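Local atomic coordinates of acyl-[acyl-carrier-protein]--UDP-N-acetylglucosamine O-acyltransferase (Acinetobacter baumannii, PDB entry 4E6U), a protein that transfers an acyl chain from acyl carrier protein to UDP-N-acetylglucosamine in the lipopolysaccharide-synthesis pathway, probably the first step of lipid A biosynthesis. Residues L178-S190 / L251-V264. Numbering follows the deposited sequence.
Sequences LILKDVPAYVMAS and LLIDSLEQSERGIV. With EDO (1,2-ethanediol), chain I.
The last coil of the left-handed parallel beta-helix is closed here by the C-terminal tail, which pairs Asp182 with Ile263 in a single parallel bridge. Asp182 N donates to Gly262 O (2.8 Å), and Asp182 O receives Val264 N (2.9 Å). Beside the bridge, the Asp182 carboxylate reaches the turn that follows helix 250-258, at Ser259. Its OD2 takes the Ser259 hydroxyl at 2.8 Å, from above the carboxylate plane, while OD1 is held by Lys166 N; a water links OD1 to Glu260 N. With OG swung opposite its own backbone N (chi1 -179°), Ser259 reaches that oxygen. Arg261 instead bypasses the carboxylate: bent at chi3, its chain sends NE (2.8 Å) and NH2 (2.9 Å) together onto Leu180 O, which lies in the guanidinium plane.

Toward the other end, Ser255 OG accepts Ala185 N (3.0 Å, N-H...O 161°) at the start of the type II turn 184-187, and Asp168 also binds this hydroxyl. Pro184 lays its ring against Ser255 CB, Leu256 CD1 and Ile263 CG2, and the Ala185 methyl abuts Leu251 CB at 3.5 Å. Leu252 meets the edge of the Tyr186 ring with CG, whereas the tyrosine hydroxyl bonds to Glu248 O. Val264 CG2 rests on Val183 CG2 (3.7 Å) and Ala189 CB, at the end of the final coil.

The tail thus plugs the end of the beta-helix, between strands 178-179 and 187-191, while Leu252, Leu256 and Ile263 also pack on helix 211-225, tying the C-terminal helical domain to the coil.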
ATOM      1  N   LEU A 178       0.081  -7.583  10.782  1.00 15.50           N
ATOM      2  CA  LEU A 178       0.668  -6.474  11.517  1.00 15.83           C
ATOM      3  C   LEU A 178       1.572  -7.084  12.571  1.00 15.42           C
ATOM      4  O   LEU A 178       1.091  -7.697  13.516  1.00 15.43           O
ATOM      5  CB  LEU A 178      -0.403  -5.564  12.140  1.00 17.26           C
ATOM      6  CG  LEU A 178       0.111  -4.417  13.021  1.00 19.87           C
ATOM      7  CD1 LEU A 178       0.971  -3.424  12.226  1.00 22.61           C
ATOM      8  CD2 LEU A 178      -1.059  -3.701  13.687  1.00 21.91           C
ATOM      9  N   ILE A 179       2.874  -6.959  12.382  1.00 15.54           N
ATOM     10  CA  ILE A 179       3.840  -7.561  13.292  1.00 15.46           C
ATOM     11  C   ILE A 179       4.333  -6.530  14.286  1.00 16.01           C
ATOM     12  O   ILE A 179       4.960  -5.544  13.911  1.00 16.56           O
ATOM     13  CB  ILE A 179       5.022  -8.182  12.509  1.00 16.46           C
ATOM     14  CG1 ILE A 179       4.522  -9.251  11.522  1.00 17.13           C
ATOM     15  CG2 ILE A 179       6.080  -8.737  13.480  1.00 17.54           C
ATOM     16  CD1 ILE A 179       3.796 -10.435  12.154  1.00 20.87           C
ATOM     17  N   LEU A 180       4.035  -6.755  15.565  1.00 16.36           N
ATOM     18  CA  LEU A 180       4.355  -5.782  16.612  1.00 16.72           C
ATOM     19  C   LEU A 180       5.456  -6.241  17.556  1.00 17.27           C
ATOM     20  O   LEU A 180       5.954  -5.447  18.361  1.00 18.25           O
ATOM     21  CB  LEU A 180       3.102  -5.436  17.429  1.00 17.94           C
ATOM     22  CG  LEU A 180       1.914  -4.871  16.657  1.00 18.41           C
ATOM     23  CD1 LEU A 180       0.745  -4.659  17.620  1.00 21.01           C
ATOM     24  CD2 LEU A 180       2.286  -3.572  15.960  1.00 19.19           C
ATOM     25  N   LYS A 181       5.825  -7.518  17.454  1.00 16.79           N
ATOM     26  CA  LYS A 181       6.848  -8.124  18.302  1.00 17.32           C
ATOM     27  C   LYS A 181       7.728  -9.028  17.446  1.00 17.84           C
ATOM     28  O   LYS A 181       7.503  -9.160  16.241  1.00 18.47           O
ATOM     29  CB  LYS A 181       6.199  -8.905  19.455  1.00 18.18           C
ATOM     30  CG  LYS A 181       5.477  -7.997  20.446  1.00 21.48           C
ATOM     31  CD  LYS A 181       4.995  -8.774  21.640  1.00 24.60           C
ATOM     32  CE  LYS A 181       4.296  -7.870  22.618  1.00 27.28           C
ATOM     33  NZ  LYS A 181       3.651  -8.698  23.682  1.00 29.83           N
ATOM     34  N   ASP A 182       8.738  -9.640  18.051  1.00 17.64           N
ATOM     35  CA  ASP A 182       9.713 -10.400  17.279  1.00 17.91           C
ATOM     36  C   ASP A 182       9.143 -11.706  16.775  1.00 17.52           C
ATOM     37  O   ASP A 182       8.297 -12.322  17.454  1.00 17.86           O
ATOM     38  CB  ASP A 182      10.941 -10.705  18.122  1.00 18.79           C
ATOM     39  CG  ASP A 182      11.752  -9.478  18.450  1.00 21.21           C
ATOM     40  OD1 ASP A 182      11.442  -8.347  17.983  1.00 17.96           O
ATOM     41  OD2 ASP A 182      12.737  -9.659  19.195  1.00 22.98           O
ATOM     42  N   VAL A 183       9.604 -12.137  15.602  1.00 16.56           N
ATOM     43  CA  VAL A 183       9.217 -13.422  15.046  1.00 16.28           C
ATOM     44  C   VAL A 183      10.450 -14.303  15.031  1.00 16.37           C
ATOM     45  O   VAL A 183      11.384 -14.063  14.272  1.00 17.09           O
ATOM     46  CB  VAL A 183       8.609 -13.291  13.631  1.00 14.98           C
ATOM     47  CG1 VAL A 183       8.217 -14.664  13.069  1.00 17.03           C
ATOM     48  CG2 VAL A 183       7.392 -12.367  13.673  1.00 17.20           C
ATOM     49  N   PRO A 184      10.468 -15.336  15.880  1.00 16.15           N
ATOM     50  CA  PRO A 184      11.672 -16.155  15.965  1.00 15.99           C
ATOM     51  C   PRO A 184      11.957 -16.982  14.719  1.00 14.95           C
ATOM     52  O   PRO A 184      11.080 -17.160  13.850  1.00 15.91           O
ATOM     53  CB  PRO A 184      11.376 -17.074  17.171  1.00 16.37           C
ATOM     54  CG  PRO A 184      10.380 -16.340  17.959  1.00 17.43           C
ATOM     55  CD  PRO A 184       9.501 -15.656  16.946  1.00 17.16           C
ATOM     56  N   ALA A 185      13.183 -17.496  14.647  1.00 16.01           N
ATOM     57  CA  ALA A 185      13.630 -18.349  13.552  1.00 15.86           C
ATOM     58  C   ALA A 185      12.649 -19.475  13.315  1.00 16.36           C
ATOM     59  O   ALA A 185      12.125 -20.060  14.277  1.00 16.97           O
ATOM     60  CB  ALA A 185      15.030 -18.921  13.852  1.00 16.47           C
ATOM     61  N   TYR A 186      12.376 -19.778  12.043  1.00 15.83           N
ATOM     62  CA  TYR A 186      11.481 -20.873  11.622  1.00 16.46           C
ATOM     63  C   TYR A 186       9.989 -20.669  11.885  1.00 16.11           C
ATOM     64  O   TYR A 186       9.196 -21.522  11.512  1.00 18.07           O
ATOM     65  CB  TYR A 186      11.852 -22.224  12.266  1.00 16.66           C
ATOM     66  CG  TYR A 186      13.310 -22.535  12.344  1.00 16.86           C
ATOM     67  CD1 TYR A 186      14.061 -22.756  11.194  1.00 16.95           C
ATOM     68  CD2 TYR A 186      13.944 -22.637  13.588  1.00 18.02           C
ATOM     69  CE1 TYR A 186      15.418 -23.055  11.268  1.00 20.25           C
ATOM     70  CE2 TYR A 186      15.289 -22.937  13.678  1.00 19.11           C
ATOM     71  CZ  TYR A 186      16.024 -23.148  12.521  1.00 19.50           C
ATOM     72  OH  TYR A 186      17.360 -23.452  12.628  1.00 21.23           O
ATOM     73  N   VAL A 187       9.594 -19.567  12.516  1.00 16.09           N
ATOM     74  CA  VAL A 187       8.208 -19.426  12.961  1.00 16.11           C
ATOM     75  C   VAL A 187       7.285 -18.885  11.866  1.00 17.04           C
ATOM     76  O   VAL A 187       7.684 -18.009  11.086  1.00 17.33           O
ATOM     77  CB  VAL A 187       8.118 -18.584  14.267  1.00 15.83           C
ATOM     78  CG1 VAL A 187       6.690 -18.228  14.610  1.00 17.04           C
ATOM     79  CG2 VAL A 187       8.764 -19.364  15.449  1.00 16.82           C
ATOM     80  N   MET A 188       6.078 -19.437  11.789  1.00 17.02           N
ATOM     81  CA  MET A 188       5.015 -18.906  10.942  1.00 17.30           C
ATOM     82  C   MET A 188       4.166 -18.001  11.799  1.00 18.08           C
ATOM     83  O   MET A 188       3.641 -18.446  12.824  1.00 18.73           O
ATOM     84  CB  MET A 188       4.153 -20.036  10.395  1.00 18.94           C
ATOM     85  CG  MET A 188       4.941 -21.203   9.906  1.00 22.44           C
ATOM     86  SD  MET A 188       4.253 -22.122   8.512  0.60 26.56           S
ATOM     87  CE  MET A 188       3.903 -20.817   7.327  0.60 26.22           C
ATOM     88  N   ALA A 189       4.050 -16.729  11.423  1.00 16.98           N
ATOM     89  CA  ALA A 189       3.242 -15.771  12.157  1.00 17.68           C
ATOM     90  C   ALA A 189       2.333 -15.062  11.179  1.00 17.86           C
ATOM     91  O   ALA A 189       2.744 -14.756  10.057  1.00 17.64           O
ATOM     92  CB  ALA A 189       4.107 -14.767  12.889  1.00 18.11           C
ATOM     93  N   SER A 190       1.094 -14.832  11.581  1.00 17.65           N
ATOM     94  CA  SER A 190       0.171 -14.091  10.739  1.00 19.19           C
ATOM     95  C   SER A 190      -0.926 -13.443  11.551  1.00 19.50           C
ATOM     96  O   SER A 190      -1.194 -13.842  12.692  1.00 19.63           O
ATOM     97  CB  SER A 190      -0.435 -15.004   9.667  1.00 20.30           C
ATOM     98  OG  SER A 190      -1.208 -16.023  10.264  1.00 24.18           O
ATOM     99  N   LEU A 251      19.237 -21.298  16.523  1.00 19.91           N
ATOM    100  CA  LEU A 251      18.600 -20.104  15.953  1.00 20.26           C
ATOM    101  C   LEU A 251      17.385 -19.635  16.748  1.00 19.16           C
ATOM    102  O   LEU A 251      17.165 -18.430  16.879  1.00 18.67           O
ATOM    103  CB  LEU A 251      18.214 -20.316  14.486  1.00 20.71           C
ATOM    104  CG  LEU A 251      19.314 -20.510  13.442  1.00 21.99           C
ATOM    105  CD1 LEU A 251      18.692 -20.323  12.052  1.00 21.93           C
ATOM    106  CD2 LEU A 251      20.491 -19.547  13.631  1.00 24.60           C
ATOM    107  N   LEU A 252      16.603 -20.579  17.281  1.00 18.70           N
ATOM    108  CA  LEU A 252      15.486 -20.236  18.158  1.00 19.02           C
ATOM    109  C   LEU A 252      15.952 -19.635  19.463  1.00 18.29           C
ATOM    110  O   LEU A 252      15.377 -18.664  19.939  1.00 18.17           O
ATOM    111  CB  LEU A 252      14.598 -21.450  18.458  1.00 20.12           C
ATOM    112  CG  LEU A 252      13.592 -21.879  17.398  1.00 20.70           C
ATOM    113  CD1 LEU A 252      13.019 -23.246  17.761  1.00 20.30           C
ATOM    114  CD2 LEU A 252      12.473 -20.856  17.302  1.00 21.31           C
ATOM    115  N   ILE A 253      16.990 -20.232  20.048  1.00 17.99           N
ATOM    116  CA  ILE A 253      17.579 -19.688  21.259  1.00 18.17           C
ATOM    117  C   ILE A 253      18.061 -18.249  21.035  1.00 17.10           C
ATOM    118  O   ILE A 253      17.748 -17.361  21.817  1.00 17.66           O
ATOM    119  CB  ILE A 253      18.720 -20.593  21.783  1.00 18.14           C
ATOM    120  CG1 ILE A 253      18.129 -21.924  22.283  1.00 19.38           C
ATOM    121  CG2 ILE A 253      19.474 -19.895  22.906  1.00 19.64           C
ATOM    122  CD1 ILE A 253      19.163 -23.032  22.493  1.00 20.70           C
ATOM    123  N   ASP A 254      18.762 -18.028  19.922  1.00 17.71           N
ATOM    124  CA  ASP A 254      19.248 -16.696  19.566  1.00 18.74           C
ATOM    125  C   ASP A 254      18.094 -15.700  19.471  1.00 17.49           C
ATOM    126  O   ASP A 254      18.181 -14.600  19.988  1.00 17.76           O
ATOM    127  CB  ASP A 254      19.985 -16.710  18.223  1.00 19.31           C
ATOM    128  CG  ASP A 254      21.313 -17.454  18.257  1.00 22.45           C
ATOM    129  OD1 ASP A 254      21.899 -17.672  19.352  1.00 24.50           O
ATOM    130  OD2 ASP A 254      21.778 -17.811  17.150  1.00 25.30           O
ATOM    131  N   SER A 255      17.002 -16.086  18.799  1.00 16.91           N
ATOM    132  CA  SER A 255      15.828 -15.207  18.717  1.00 17.23           C
ATOM    133  C   SER A 255      15.358 -14.738  20.089  1.00 17.16           C
ATOM    134  O   SER A 255      15.066 -13.563  20.300  1.00 18.56           O
ATOM    135  CB  SER A 255      14.663 -15.925  18.028  1.00 17.61           C
ATOM    136  OG  SER A 255      14.973 -16.258  16.691  1.00 18.01           O
ATOM    137  N   LEU A 256      15.252 -15.681  21.023  1.00 17.96           N
ATOM    138  CA  LEU A 256      14.711 -15.350  22.328  1.00 19.20           C
ATOM    139  C   LEU A 256      15.691 -14.541  23.168  1.00 18.44           C
ATOM    140  O   LEU A 256      15.287 -13.641  23.893  1.00 20.20           O
ATOM    141  CB  LEU A 256      14.278 -16.623  23.048  1.00 18.91           C
ATOM    142  CG  LEU A 256      12.809 -17.041  22.800  1.00 20.99           C
ATOM    143  CD1 LEU A 256      12.378 -17.128  21.316  1.00 23.23           C
ATOM    144  CD2 LEU A 256      12.572 -18.371  23.496  1.00 21.83           C
ATOM    145  N   GLU A 257      16.979 -14.829  23.011  1.00 19.36           N
ATOM    146  CA  GLU A 257      18.010 -14.093  23.744  1.00 20.83           C
ATOM    147  C   GLU A 257      18.188 -12.670  23.221  1.00 21.82           C
ATOM    148  O   GLU A 257      18.501 -11.756  23.979  1.00 22.94           O
ATOM    149  CB  GLU A 257      19.333 -14.858  23.701  1.00 21.51           C
ATOM    150  CG  GLU A 257      19.242 -16.152  24.516  1.00 23.90           C
ATOM    151  CD  GLU A 257      20.542 -16.912  24.688  1.00 27.88           C
ATOM    152  OE1 GLU A 257      21.426 -16.867  23.803  1.00 28.92           O
ATOM    153  OE2 GLU A 257      20.659 -17.591  25.735  1.00 29.31           O
ATOM    154  N   GLN A 258      17.949 -12.481  21.925  1.00 21.79           N
ATOM    155  CA  GLN A 258      18.217 -11.186  21.284  1.00 22.61           C
ATOM    156  C   GLN A 258      17.019 -10.248  21.292  1.00 22.74           C
ATOM    157  O   GLN A 258      17.141  -9.052  21.000  1.00 23.10           O
ATOM    158  CB  GLN A 258      18.716 -11.408  19.857  1.00 22.07           C
ATOM    159  CG  GLN A 258      20.112 -11.991  19.810  1.00 24.15           C
ATOM    160  CD  GLN A 258      20.483 -12.556  18.451  1.00 26.42           C
ATOM    161  OE1 GLN A 258      19.690 -12.519  17.500  1.00 28.76           O
ATOM    162  NE2 GLN A 258      21.690 -13.094  18.351  1.00 28.13           N
ATOM    163  N   SER A 259      15.860 -10.783  21.652  1.00 22.91           N
ATOM    164  CA  SER A 259      14.617 -10.024  21.595  1.00 25.16           C
ATOM    165  C   SER A 259      14.626  -8.763  22.461  1.00 27.21           C
ATOM    166  O   SER A 259      15.069  -8.797  23.604  1.00 28.74           O
ATOM    167  CB  SER A 259      13.448 -10.921  21.998  1.00 23.51           C
ATOM    168  OG  SER A 259      12.218 -10.218  21.919  1.00 24.47           O
ATOM    169  N   GLU A 260      14.140  -7.656  21.899  1.00 28.89           N
ATOM    170  CA  GLU A 260      13.963  -6.410  22.643  1.00 30.34           C
ATOM    171  C   GLU A 260      12.490  -6.090  22.878  1.00 30.43           C
ATOM    172  O   GLU A 260      12.121  -5.539  23.913  1.00 31.81           O
ATOM    173  CB  GLU A 260      14.655  -5.249  21.921  1.00 31.47           C
ATOM    174  CG  GLU A 260      16.168  -5.255  22.104  1.00 34.99           C
ATOM    175  CD  GLU A 260      16.884  -4.141  21.358  1.00 39.36           C
ATOM    176  OE1 GLU A 260      18.132  -4.221  21.277  1.00 40.96           O
ATOM    177  OE2 GLU A 260      16.223  -3.193  20.855  1.00 40.81           O
ATOM    178  N   ARG A 261      11.642  -6.449  21.921  1.00 30.30           N
ATOM    179  CA  ARG A 261      10.224  -6.126  22.019  1.00 29.79           C
ATOM    180  C   ARG A 261       9.396  -7.272  22.575  1.00 29.37           C
ATOM    181  O   ARG A 261       8.173  -7.158  22.691  1.00 29.59           O
ATOM    182  CB  ARG A 261       9.695  -5.697  20.658  1.00 29.76           C
ATOM    183  CG  ARG A 261      10.219  -4.334  20.261  1.00 29.61           C
ATOM    184  CD  ARG A 261       9.556  -3.814  19.014  1.00 28.74           C
ATOM    185  NE  ARG A 261       8.095  -3.784  19.112  1.00 28.17           N
ATOM    186  CZ  ARG A 261       7.384  -2.830  19.707  1.00 30.56           C
ATOM    187  NH1 ARG A 261       7.984  -1.794  20.296  1.00 31.31           N
ATOM    188  NH2 ARG A 261       6.059  -2.919  19.724  1.00 30.85           N
ATOM    189  N   GLY A 262      10.062  -8.372  22.923  1.00 28.75           N
ATOM    190  CA  GLY A 262       9.344  -9.597  23.222  1.00 28.26           C
ATOM    191  C   GLY A 262       8.957 -10.280  21.915  1.00 27.99           C
ATOM    192  O   GLY A 262       9.304  -9.799  20.838  1.00 27.42           O
ATOM    193  N   ILE A 263       8.233 -11.390  22.004  1.00 28.60           N
ATOM    194  CA  ILE A 263       7.918 -12.194  20.815  1.00 29.04           C
ATOM    195  C   ILE A 263       6.409 -12.306  20.519  1.00 29.38           C
ATOM    196  O   ILE A 263       5.579 -12.171  21.427  1.00 29.54           O
ATOM    197  CB  ILE A 263       8.603 -13.591  20.876  1.00 29.16           C
ATOM    198  CG1 ILE A 263       8.058 -14.407  22.050  1.00 29.99           C
ATOM    199  CG2 ILE A 263      10.139 -13.454  20.972  1.00 29.12           C
ATOM    200  CD1 ILE A 263       8.460 -15.873  22.002  1.00 30.04           C
ATOM    201  N   VAL A 264       6.066 -12.544  19.251  1.00 29.42           N
ATOM    202  CA  VAL A 264       4.672 -12.675  18.785  1.00 30.79           C
ATOM    203  C   VAL A 264       4.038 -13.985  19.226  1.00 31.83           C
ATOM    204  O   VAL A 264       4.623 -15.054  19.039  1.00 32.09           O
ATOM    205  CB  VAL A 264       4.539 -12.597  17.231  1.00 31.13           C
ATOM    206  CG1 VAL A 264       4.894 -11.225  16.715  1.00 30.61           C
ATOM    207  CG2 VAL A 264       5.375 -13.685  16.537  1.00 33.42           C
TER
HETATM  208  C1  EDO I 308       6.469   1.780  20.714  1.00 60.06           C
HETATM  209  O1  EDO I 308       7.789   1.601  20.188  1.00 60.70           O
HETATM  210  C2  EDO I 308       6.249   0.803  21.862  1.00 60.04           C
HETATM  211  O2  EDO I 308       5.168  -0.077  21.537  1.00 59.67           O
HETATM  212  O   HOH W   1      14.725 -11.615  18.425  1.00 19.39           O
HETATM  213  O   HOH W   2      12.991  -6.616  19.198  1.00 22.63           O